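Local coordinates for RabGAP/TBC protein (Chlamydomonas reinhardtii, PDB 4P17), which probably acts through its TBC domain as a GTPase-activating protein for Rab GTPases in the flagellum, although its function is not established, at residues Asn93-Ser96 with Ile97-Ala101; Ala172-Leu175 with Leu176-Leu179; Arg30-Cys33 with Asp34-Glu38. All coordinates share one frame; numbering follows the deposited sequence.

Interaction 1 (Asn93-Ser96 with Ile97-Ala101); sequences NYYS and IMVKA
Met98 bends over one face of the Tyr94 ring, its CG 4.0 Å from the ring centroid in a CH-pi contact. The sulfur follows in an oblique Met-aromatic contact, Met98 SD lying 4.5 Å from the centroid of the Tyr94 ring. CG of Met98 is turned back beside its own backbone N (chi1 -64°), and further bends in the chain keep the thioether against the tyrosine one turn earlier. In a second i to i+4 pair Val99 CG2 faces the Tyr95 ring, but it sits too close in the model for its exact distance to be trusted. Both pairs belong to helix 94-102, a short surface helix of the all-helical TBC domain, with Tyr95 buried beneath it. At its N-cap, Asn93 O is gripped twice, by Ile97 N at 3.1 Å and by Ser96 OG at 2.7 Å. The hydroxyl comes in tilted 31° from the carbonyl plane, whereas the amide lies in it. Helix 128-144 positions the tyrosines: Tyr95 packs on Val137 and Ala140, and Tyr94 OH is hydrogen-bonded to His144 ND1. With an alanine at Tyr95 the ring is gone, and a gap would probably open between this helix, Phe173 and helix 128-144.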
ATOM      1  N   ASN A  93     -26.073   9.229   2.012  1.00 24.03           N
ATOM      2  CA  ASN A  93     -25.647  10.094   3.112  1.00 26.05           C
ATOM      3  C   ASN A  93     -24.907   9.300   4.179  1.00 22.79           C
ATOM      4  O   ASN A  93     -24.645   9.816   5.259  1.00 23.15           O
ATOM      5  CB  ASN A  93     -26.849  10.808   3.746  1.00 22.69           C
ATOM      6  CG  ASN A  93     -27.807   9.853   4.403  1.00 26.82           C
ATOM      7  OD1 ASN A  93     -27.770   8.648   4.149  1.00 32.39           O
ATOM      8  ND2 ASN A  93     -28.688  10.384   5.261  1.00 29.66           N
ATOM      9  N   TYR A  94     -24.578   8.046   3.872  1.00 24.32           N
ATOM     10  CA  TYR A  94     -24.045   7.133   4.880  1.00 18.22           C
ATOM     11  C   TYR A  94     -22.702   7.593   5.426  1.00 18.09           C
ATOM     12  O   TYR A  94     -22.514   7.633   6.637  1.00 16.76           O
ATOM     13  CB  TYR A  94     -23.922   5.707   4.315  1.00 18.57           C
ATOM     14  CG  TYR A  94     -23.471   4.679   5.329  1.00 17.53           C
ATOM     15  CD1 TYR A  94     -24.374   4.065   6.188  1.00 18.94           C
ATOM     16  CD2 TYR A  94     -22.127   4.320   5.420  1.00 13.41           C
ATOM     17  CE1 TYR A  94     -23.955   3.124   7.114  1.00 16.76           C
ATOM     18  CE2 TYR A  94     -21.695   3.392   6.328  1.00 11.79           C
ATOM     19  CZ  TYR A  94     -22.614   2.789   7.174  1.00 17.11           C
ATOM     20  OH  TYR A  94     -22.172   1.857   8.050  1.00 19.05           O
ATOM     21  N   TYR A  95     -21.766   7.943   4.554  1.00 18.78           N
ATOM     22  CA  TYR A  95     -20.462   8.373   5.026  1.00 17.94           C
ATOM     23  C   TYR A  95     -20.624   9.586   5.959  1.00 14.14           C
ATOM     24  O   TYR A  95     -20.070   9.617   7.052  1.00 20.38           O
ATOM     25  CB  TYR A  95     -19.514   8.687   3.841  1.00 17.35           C
ATOM     26  CG  TYR A  95     -18.239   9.341   4.297  1.00 15.84           C
ATOM     27  CD1 TYR A  95     -17.322   8.654   5.094  1.00 11.81           C
ATOM     28  CD2 TYR A  95     -17.962  10.676   3.969  1.00 17.78           C
ATOM     29  CE1 TYR A  95     -16.151   9.284   5.550  1.00 16.79           C
ATOM     30  CE2 TYR A  95     -16.799  11.303   4.421  1.00 15.70           C
ATOM     31  CZ  TYR A  95     -15.901  10.596   5.200  1.00 17.84           C
ATOM     32  OH  TYR A  95     -14.759  11.207   5.637  1.00 13.21           O
ATOM     33  N   SER A  96     -21.419  10.565   5.551  1.00 26.59           N
ATOM     34  CA  SER A  96     -21.594  11.774   6.355  1.00 22.69           C
ATOM     35  C   SER A  96     -22.190  11.452   7.732  1.00 18.43           C
ATOM     36  O   SER A  96     -21.843  12.101   8.724  1.00 17.89           O
ATOM     37  CB  SER A  96     -22.473  12.781   5.612  1.00 25.00           C
ATOM     38  OG  SER A  96     -23.824  12.373   5.615  1.00 22.26           O
ATOM     39  N   ILE A  97     -23.058  10.438   7.792  1.00 16.16           N
ATOM     40  CA  ILE A  97     -23.622   9.990   9.070  1.00 16.31           C
ATOM     41  C   ILE A  97     -22.519   9.378   9.923  1.00 13.57           C
ATOM     42  O   ILE A  97     -22.429   9.636  11.113  1.00 12.23           O
ATOM     43  CB  ILE A  97     -24.758   8.959   8.886  1.00 17.36           C
ATOM     44  CG1 ILE A  97     -26.008   9.643   8.323  1.00 25.25           C
ATOM     45  CG2 ILE A  97     -25.134   8.311  10.222  1.00 16.55           C
ATOM     46  CD1 ILE A  97     -27.037   8.693   7.767  1.00 23.59           C
ATOM     47  N   MET A  98     -21.675   8.553   9.305  1.00 13.43           N
ATOM     48  CA  MET A  98     -20.510   8.004   9.994  1.00 10.67           C
ATOM     49  C   MET A  98     -19.462   9.066  10.450  1.00  9.28           C
ATOM     50  O   MET A  98     -18.882   8.951  11.523  1.00 10.27           O
ATOM     51  CB  MET A  98     -19.857   6.962   9.074  1.00  9.30           C
ATOM     52  CG  MET A  98     -20.742   5.759   8.773  1.00 15.95           C
ATOM     53  SD  MET A  98     -21.185   4.837  10.263  1.00 18.14           S
ATOM     54  CE  MET A  98     -22.911   5.284  10.402  1.00 32.54           C
ATOM     55  N   VAL A  99     -19.250  10.095   9.651  1.00 12.51           N
ATOM     56  CA  VAL A  99     -18.355  11.187  10.044  1.00 17.17           C
ATOM     57  C   VAL A  99     -18.890  11.858  11.295  1.00 14.75           C
ATOM     58  O   VAL A  99     -18.181  11.994  12.267  1.00 13.25           O
ATOM     59  CB  VAL A  99     -18.183  12.224   8.906  1.00 21.42           C
ATOM     60  CG1 VAL A  99     -17.359  13.441   9.371  1.00 14.66           C
ATOM     61  CG2 VAL A  99     -17.495  11.579   7.744  1.00 13.80           C
ATOM     62  N   LYS A 100     -20.168  12.213  11.277  1.00 18.48           N
ATOM     63  CA  LYS A 100     -20.791  12.835  12.426  1.00 16.70           C
ATOM     64  C   LYS A 100     -20.727  11.933  13.639  1.00 19.53           C
ATOM     65  O   LYS A 100     -20.456  12.376  14.754  1.00 18.96           O
ATOM     66  CB  LYS A 100     -22.239  13.192  12.112  1.00 11.87           C
ATOM     67  CG  LYS A 100     -22.911  13.919  13.263  1.00 11.92           C
ATOM     68  CD  LYS A 100     -22.304  15.292  13.433  1.00 22.58           C
ATOM     69  CE  LYS A 100     -22.822  15.939  14.711  1.00 36.08           C
ATOM     70  NZ  LYS A 100     -22.133  17.217  15.041  1.00 47.75           N
ATOM     71  N   ALA A 101     -20.983  10.649  13.429  1.00 17.28           N
ATOM     72  CA  ALA A 101     -20.947   9.697  14.524  1.00  7.38           C
ATOM     73  C   ALA A 101     -19.531   9.532  15.043  1.00 16.09           C
ATOM     74  O   ALA A 101     -19.297   9.317  16.237  1.00 16.03           O
ATOM     75  CB  ALA A 101     -21.499   8.371  14.073  1.00 11.15           C
TER

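Interaction 2 (Ala172-Leu175 with Leu176-Leu179); sequences AFWL and LAAL
Two successive turns in the middle of helix 169-183, a buried helix of the TBC domain, make this contact, and every side chain in it is apolar apart from the indole N-H of Trp174. Four i to i+4 backbone bonds join the turns, among them Leu176 N to Ala172 O and Ala178 N to Trp174 O, both 2.9 Å. Across the turns the side chains touch lightly: Ala177 CB lies obliquely to the indole, 4.3 Å from Trp174 CE3. Beside it Phe173 CE2 stands 3.6 Å above the plane of the Trp174 indole, over its centre, while the phenyl offers its edge to Trp174 CE2. Different first torsions bring the rings together, Phe173 CG being anti to its backbone N (chi1 173°) and Trp174 CG turned beside its own (chi1 -73°). The indole NE1 is satisfied within the same helix by Glu170. Around the helix the side chains divide among neighbours: Leu175 and Leu179 pack on Met161 and Leu176 on Val158 of helix 153-164, Leu176 and Ala177 reach Tyr141, and Ala178 meets Lys86. A buried helix touched by helices 83-88, 128-144 and 153-164 is in keeping with the all-alpha TBC fold.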
ATOM      1  N   ALA A 172     -11.880   7.349  -0.083  1.00  4.54           N
ATOM      2  CA  ALA A 172     -10.900   6.746   0.808  1.00  4.93           C
ATOM      3  C   ALA A 172     -11.586   5.897   1.868  1.00  6.26           C
ATOM      4  O   ALA A 172     -11.155   4.792   2.162  1.00  6.98           O
ATOM      5  CB  ALA A 172     -10.040   7.836   1.419  1.00  5.06           C
ATOM      6  N   PHE A 173     -12.701   6.390   2.412  1.00  5.24           N
ATOM      7  CA  PHE A 173     -13.492   5.617   3.346  1.00  4.02           C
ATOM      8  C   PHE A 173     -13.995   4.279   2.755  1.00  6.93           C
ATOM      9  O   PHE A 173     -13.897   3.238   3.374  1.00  5.67           O
ATOM     10  CB  PHE A 173     -14.683   6.460   3.823  1.00  4.87           C
ATOM     11  CG  PHE A 173     -15.656   5.695   4.667  1.00  6.64           C
ATOM     12  CD1 PHE A 173     -15.482   5.606   6.048  1.00  6.01           C
ATOM     13  CD2 PHE A 173     -16.770   5.105   4.082  1.00  8.61           C
ATOM     14  CE1 PHE A 173     -16.388   4.921   6.830  1.00  5.30           C
ATOM     15  CE2 PHE A 173     -17.677   4.379   4.849  1.00  8.54           C
ATOM     16  CZ  PHE A 173     -17.504   4.307   6.217  1.00 11.59           C
ATOM     17  N   TRP A 174     -14.504   4.293   1.530  1.00  6.96           N
ATOM     18  CA  TRP A 174     -15.044   3.072   0.971  1.00  7.59           C
ATOM     19  C   TRP A 174     -13.909   2.110   0.529  1.00  9.39           C
ATOM     20  O   TRP A 174     -14.057   0.880   0.605  1.00  6.97           O
ATOM     21  CB  TRP A 174     -16.003   3.409  -0.176  1.00  9.84           C
ATOM     22  CG  TRP A 174     -17.269   3.978   0.359  1.00  8.74           C
ATOM     23  CD1 TRP A 174     -17.758   5.238   0.181  1.00 12.15           C
ATOM     24  CD2 TRP A 174     -18.222   3.292   1.182  1.00 11.76           C
ATOM     25  NE1 TRP A 174     -18.975   5.374   0.832  1.00 10.22           N
ATOM     26  CE2 TRP A 174     -19.268   4.200   1.468  1.00 12.79           C
ATOM     27  CE3 TRP A 174     -18.290   2.000   1.705  1.00 10.98           C
ATOM     28  CZ2 TRP A 174     -20.370   3.845   2.253  1.00 18.75           C
ATOM     29  CZ3 TRP A 174     -19.358   1.659   2.511  1.00 10.73           C
ATOM     30  CH2 TRP A 174     -20.394   2.579   2.766  1.00 16.66           C
ATOM     31  N   LEU A 175     -12.769   2.661   0.137  1.00  9.51           N
ATOM     32  CA  LEU A 175     -11.619   1.812  -0.224  1.00  9.32           C
ATOM     33  C   LEU A 175     -11.040   1.146   1.029  1.00  7.51           C
ATOM     34  O   LEU A 175     -10.668  -0.027   0.996  1.00  7.27           O
ATOM     35  CB  LEU A 175     -10.553   2.619  -0.968  1.00 10.76           C
ATOM     36  CG  LEU A 175      -9.353   1.850  -1.544  1.00 10.13           C
ATOM     37  CD1 LEU A 175      -9.729   0.919  -2.722  1.00  7.02           C
ATOM     38  CD2 LEU A 175      -8.311   2.845  -2.033  1.00 11.27           C
ATOM     39  N   LEU A 176     -10.960   1.894   2.127  1.00  6.72           N
ATOM     40  CA  LEU A 176     -10.537   1.344   3.402  1.00  4.64           C
ATOM     41  C   LEU A 176     -11.504   0.208   3.823  1.00  6.34           C
ATOM     42  O   LEU A 176     -11.083  -0.857   4.258  1.00  6.93           O
ATOM     43  CB  LEU A 176     -10.485   2.452   4.454  1.00  4.65           C
ATOM     44  CG  LEU A 176     -10.051   2.005   5.854  1.00  6.53           C
ATOM     45  CD1 LEU A 176      -8.594   1.503   5.868  1.00  8.98           C
ATOM     46  CD2 LEU A 176     -10.237   3.142   6.840  1.00  3.20           C
ATOM     47  N   ALA A 177     -12.816   0.431   3.687  1.00  4.48           N
ATOM     48  CA  ALA A 177     -13.782  -0.614   4.016  1.00  5.40           C
ATOM     49  C   ALA A 177     -13.546  -1.863   3.173  1.00 10.91           C
ATOM     50  O   ALA A 177     -13.481  -2.988   3.696  1.00  9.84           O
ATOM     51  CB  ALA A 177     -15.214  -0.106   3.796  1.00  7.08           C
ATOM     52  N   ALA A 178     -13.416  -1.679   1.863  1.00 12.95           N
ATOM     53  CA  ALA A 178     -13.147  -2.818   0.983  1.00  7.22           C
ATOM     54  C   ALA A 178     -11.882  -3.567   1.417  1.00  5.85           C
ATOM     55  O   ALA A 178     -11.854  -4.784   1.472  1.00  6.58           O
ATOM     56  CB  ALA A 178     -13.037  -2.357  -0.452  1.00  8.43           C
ATOM     57  N   LEU A 179     -10.856  -2.828   1.797  1.00  8.94           N
ATOM     58  CA  LEU A 179      -9.576  -3.421   2.175  1.00  3.16           C
ATOM     59  C   LEU A 179      -9.650  -4.263   3.441  1.00  6.18           C
ATOM     60  O   LEU A 179      -9.214  -5.414   3.478  1.00  9.26           O
ATOM     61  CB  LEU A 179      -8.562  -2.288   2.333  1.00  7.36           C
ATOM     62  CG  LEU A 179      -7.227  -2.641   2.956  1.00  7.79           C
ATOM     63  CD1 LEU A 179      -6.354  -3.351   1.906  1.00  9.28           C
ATOM     64  CD2 LEU A 179      -6.542  -1.410   3.479  1.00 17.41           C
TER

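Interaction 3 (Arg30-Cys33 with Asp34-Glu38); sequences RRSC and DVNAE
Water 1 joins Ser32 to Asn36 across one turn of helix 27-50: Ser32 OG lies 2.7 Å from it, and the water donates to Asn36 OD1 at 3.2 Å. The two side chains do not bond directly, so the water spans the i to i+4 gap. The amide's other end is used as well, Asn36 ND2 being hydrogen-bonded to Asp300 of helix 299-306. On another side of the helix Arg31 reaches forward over the following turn. Its CG is anti to the backbone N (chi1 171°), and bends at the next two torsions lay the guanidinium over Asp34, whose CB lies 3.9 Å from the guanidinium plane beneath its centre. Val35 CG1 comes to the edge of the same group, 3.3 Å from Arg31 NH1. The guanidinium and the carboxylate of Asp34 stand almost perpendicular, their planes 82° apart, and Asp34 OD2 lies 3.9 Å from Arg31 NH2, well out of the guanidinium plane. This is a long salt bridge of charge alone. Asp34 has a second partner, Arg299, in a salt bridge through OD1, while Arg30 pairs with Glu244. Asp34 is thus flanked by two arginines, which would probably favour its charged form; the attraction to Arg31 does not depend on an aimed N-H, whereas Arg299 ties the aspartate, and with it helix 27-50, to helix 299-306.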
ATOM      1  N   ARG A  30      13.513   6.315 -11.669  1.00 11.77           N
ATOM      2  CA  ARG A  30      12.211   6.957 -11.780  1.00 12.53           C
ATOM      3  C   ARG A  30      11.891   7.378 -13.236  1.00 11.40           C
ATOM      4  O   ARG A  30      10.749   7.289 -13.690  1.00  9.48           O
ATOM      5  CB  ARG A  30      12.160   8.156 -10.812  1.00 12.24           C
ATOM      6  CG  ARG A  30      12.162   7.755  -9.342  1.00 13.31           C
ATOM      7  CD  ARG A  30      12.208   8.976  -8.410  1.00 20.33           C
ATOM      8  NE  ARG A  30      11.320  10.037  -8.860  1.00 19.48           N
ATOM      9  CZ  ARG A  30      10.023  10.106  -8.569  1.00 14.96           C
ATOM     10  NH1 ARG A  30       9.460   9.180  -7.810  1.00 23.81           N
ATOM     11  NH2 ARG A  30       9.283  11.108  -9.034  1.00 20.85           N
ATOM     12  N   ARG A  31      12.893   7.814 -13.991  1.00 14.67           N
ATOM     13  CA  ARG A  31      12.647   8.202 -15.380  1.00 12.57           C
ATOM     14  C   ARG A  31      12.200   6.960 -16.179  1.00 12.89           C
ATOM     15  O   ARG A  31      11.236   7.008 -16.928  1.00 10.34           O
ATOM     16  CB  ARG A  31      13.907   8.860 -15.954  1.00 14.05           C
ATOM     17  CG  ARG A  31      13.957   9.151 -17.447  1.00 20.39           C
ATOM     18  CD  ARG A  31      12.621   9.509 -18.111  1.00 33.84           C
ATOM     19  NE  ARG A  31      11.843  10.550 -17.442  1.00 38.67           N
ATOM     20  CZ  ARG A  31      10.653  10.978 -17.859  1.00 25.07           C
ATOM     21  NH1 ARG A  31      10.093  10.460 -18.941  1.00 40.24           N
ATOM     22  NH2 ARG A  31      10.020  11.934 -17.188  1.00 43.62           N
ATOM     23  N   SER A  32      12.900   5.849 -15.990  1.00 12.74           N
ATOM     24  CA  SER A  32      12.540   4.595 -16.635  1.00 11.90           C
ATOM     25  C   SER A  32      11.105   4.224 -16.326  1.00  8.72           C
ATOM     26  O   SER A  32      10.373   3.810 -17.206  1.00 11.35           O
ATOM     27  CB  SER A  32      13.467   3.459 -16.204  1.00 16.17           C
ATOM     28  OG  SER A  32      13.168   2.257 -16.926  1.00 14.96           O
ATOM     29  N   CYS A  33      10.691   4.363 -15.070  1.00 10.59           N
ATOM     30  CA  CYS A  33       9.338   3.947 -14.712  1.00  6.44           C
ATOM     31  C   CYS A  33       8.312   4.855 -15.337  1.00  6.18           C
ATOM     32  O   CYS A  33       7.235   4.376 -15.761  1.00  6.65           O
ATOM     33  CB  CYS A  33       9.168   3.908 -13.203  1.00  6.84           C
ATOM     34  SG  CYS A  33      10.225   2.599 -12.451  1.00 10.10           S
ATOM     35  N   ASP A  34       8.641   6.146 -15.436  1.00 10.27           N
ATOM     36  CA  ASP A  34       7.729   7.098 -16.040  1.00 11.35           C
ATOM     37  C   ASP A  34       7.607   6.830 -17.540  1.00 10.09           C
ATOM     38  O   ASP A  34       6.519   6.949 -18.104  1.00 10.40           O
ATOM     39  CB  ASP A  34       8.188   8.549 -15.828  1.00 20.09           C
ATOM     40  CG  ASP A  34       8.008   9.043 -14.389  1.00 19.99           C
ATOM     41  OD1 ASP A  34       7.317   8.373 -13.585  1.00 16.50           O
ATOM     42  OD2 ASP A  34       8.549  10.137 -14.091  1.00 13.93           O
ATOM     43  N   VAL A  35       8.724   6.491 -18.188  1.00 13.07           N
ATOM     44  CA  VAL A  35       8.682   6.239 -19.629  1.00 13.31           C
ATOM     45  C   VAL A  35       7.912   4.956 -19.919  1.00 10.59           C
ATOM     46  O   VAL A  35       7.159   4.882 -20.888  1.00 13.05           O
ATOM     47  CB  VAL A  35      10.083   6.147 -20.288  1.00 19.74           C
ATOM     48  CG1 VAL A  35      10.795   7.448 -20.178  1.00 19.71           C
ATOM     49  CG2 VAL A  35      10.899   5.065 -19.696  1.00 31.13           C
ATOM     50  N   ASN A  36       8.091   3.934 -19.095  1.00  7.46           N
ATOM     51  CA  ASN A  36       7.312   2.724 -19.279  1.00 10.03           C
ATOM     52  C   ASN A  36       5.826   2.970 -19.034  1.00 10.16           C
ATOM     53  O   ASN A  36       4.988   2.403 -19.706  1.00 14.08           O
ATOM     54  CB  ASN A  36       7.808   1.614 -18.356  1.00 12.71           C
ATOM     55  CG  ASN A  36       9.107   1.013 -18.841  1.00 19.85           C
ATOM     56  OD1 ASN A  36       9.463   1.173 -20.003  1.00 18.42           O
ATOM     57  ND2 ASN A  36       9.807   0.308 -17.963  1.00 13.55           N
ATOM     58  N   ALA A  37       5.501   3.818 -18.073  1.00 10.17           N
ATOM     59  CA  ALA A  37       4.102   4.166 -17.844  1.00  9.29           C
ATOM     60  C   ALA A  37       3.504   4.858 -19.068  1.00 11.93           C
ATOM     61  O   ALA A  37       2.334   4.681 -19.388  1.00  7.28           O
ATOM     62  CB  ALA A  37       3.976   5.059 -16.629  1.00 19.77           C
ATOM     63  N   GLU A  38       4.306   5.692 -19.712  1.00 13.82           N
ATOM     64  CA  GLU A  38       3.853   6.430 -20.893  1.00 16.39           C
ATOM     65  C   GLU A  38       3.454   5.488 -22.024  1.00 14.67           C
ATOM     66  O   GLU A  38       2.500   5.770 -22.773  1.00 11.94           O
ATOM     67  CB  GLU A  38       4.939   7.380 -21.373  1.00 16.06           C
ATOM     68  CG  GLU A  38       4.597   8.828 -21.237  1.00 25.60           C
ATOM     69  CD  GLU A  38       5.541   9.675 -22.050  1.00 40.89           C
ATOM     70  OE1 GLU A  38       5.151  10.793 -22.466  1.00 44.48           O
ATOM     71  OE2 GLU A  38       6.675   9.198 -22.280  1.00 35.13           O
TER
HETATM   72  O   HOH W   1      12.473   2.228 -19.514  1.00 26.75           O

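Interactions 1 and 2 belong to the same part of the TBC domain and meet directly: Tyr95 CD1 of the first is 3.4 Å from Phe173 CG of the second, and Tyr94 CD2 is 3.6 Å from Trp174 CH2. The aromatic side chains of surface helix 94-102 thus rest on buried helix 169-183. Interaction 3 lies apart on helix 27-50, its centre about 40 Å from that of interaction 1 and about 28 Å from that of interaction 2. Chemistry follows place. Interaction 2, in the core, is almost wholly apolar; interaction 1 sets tyrosine rings toward the core while Ser96 and Lys100 stay exposed; interaction 3, also at the surface, relies on charges and a bridging water.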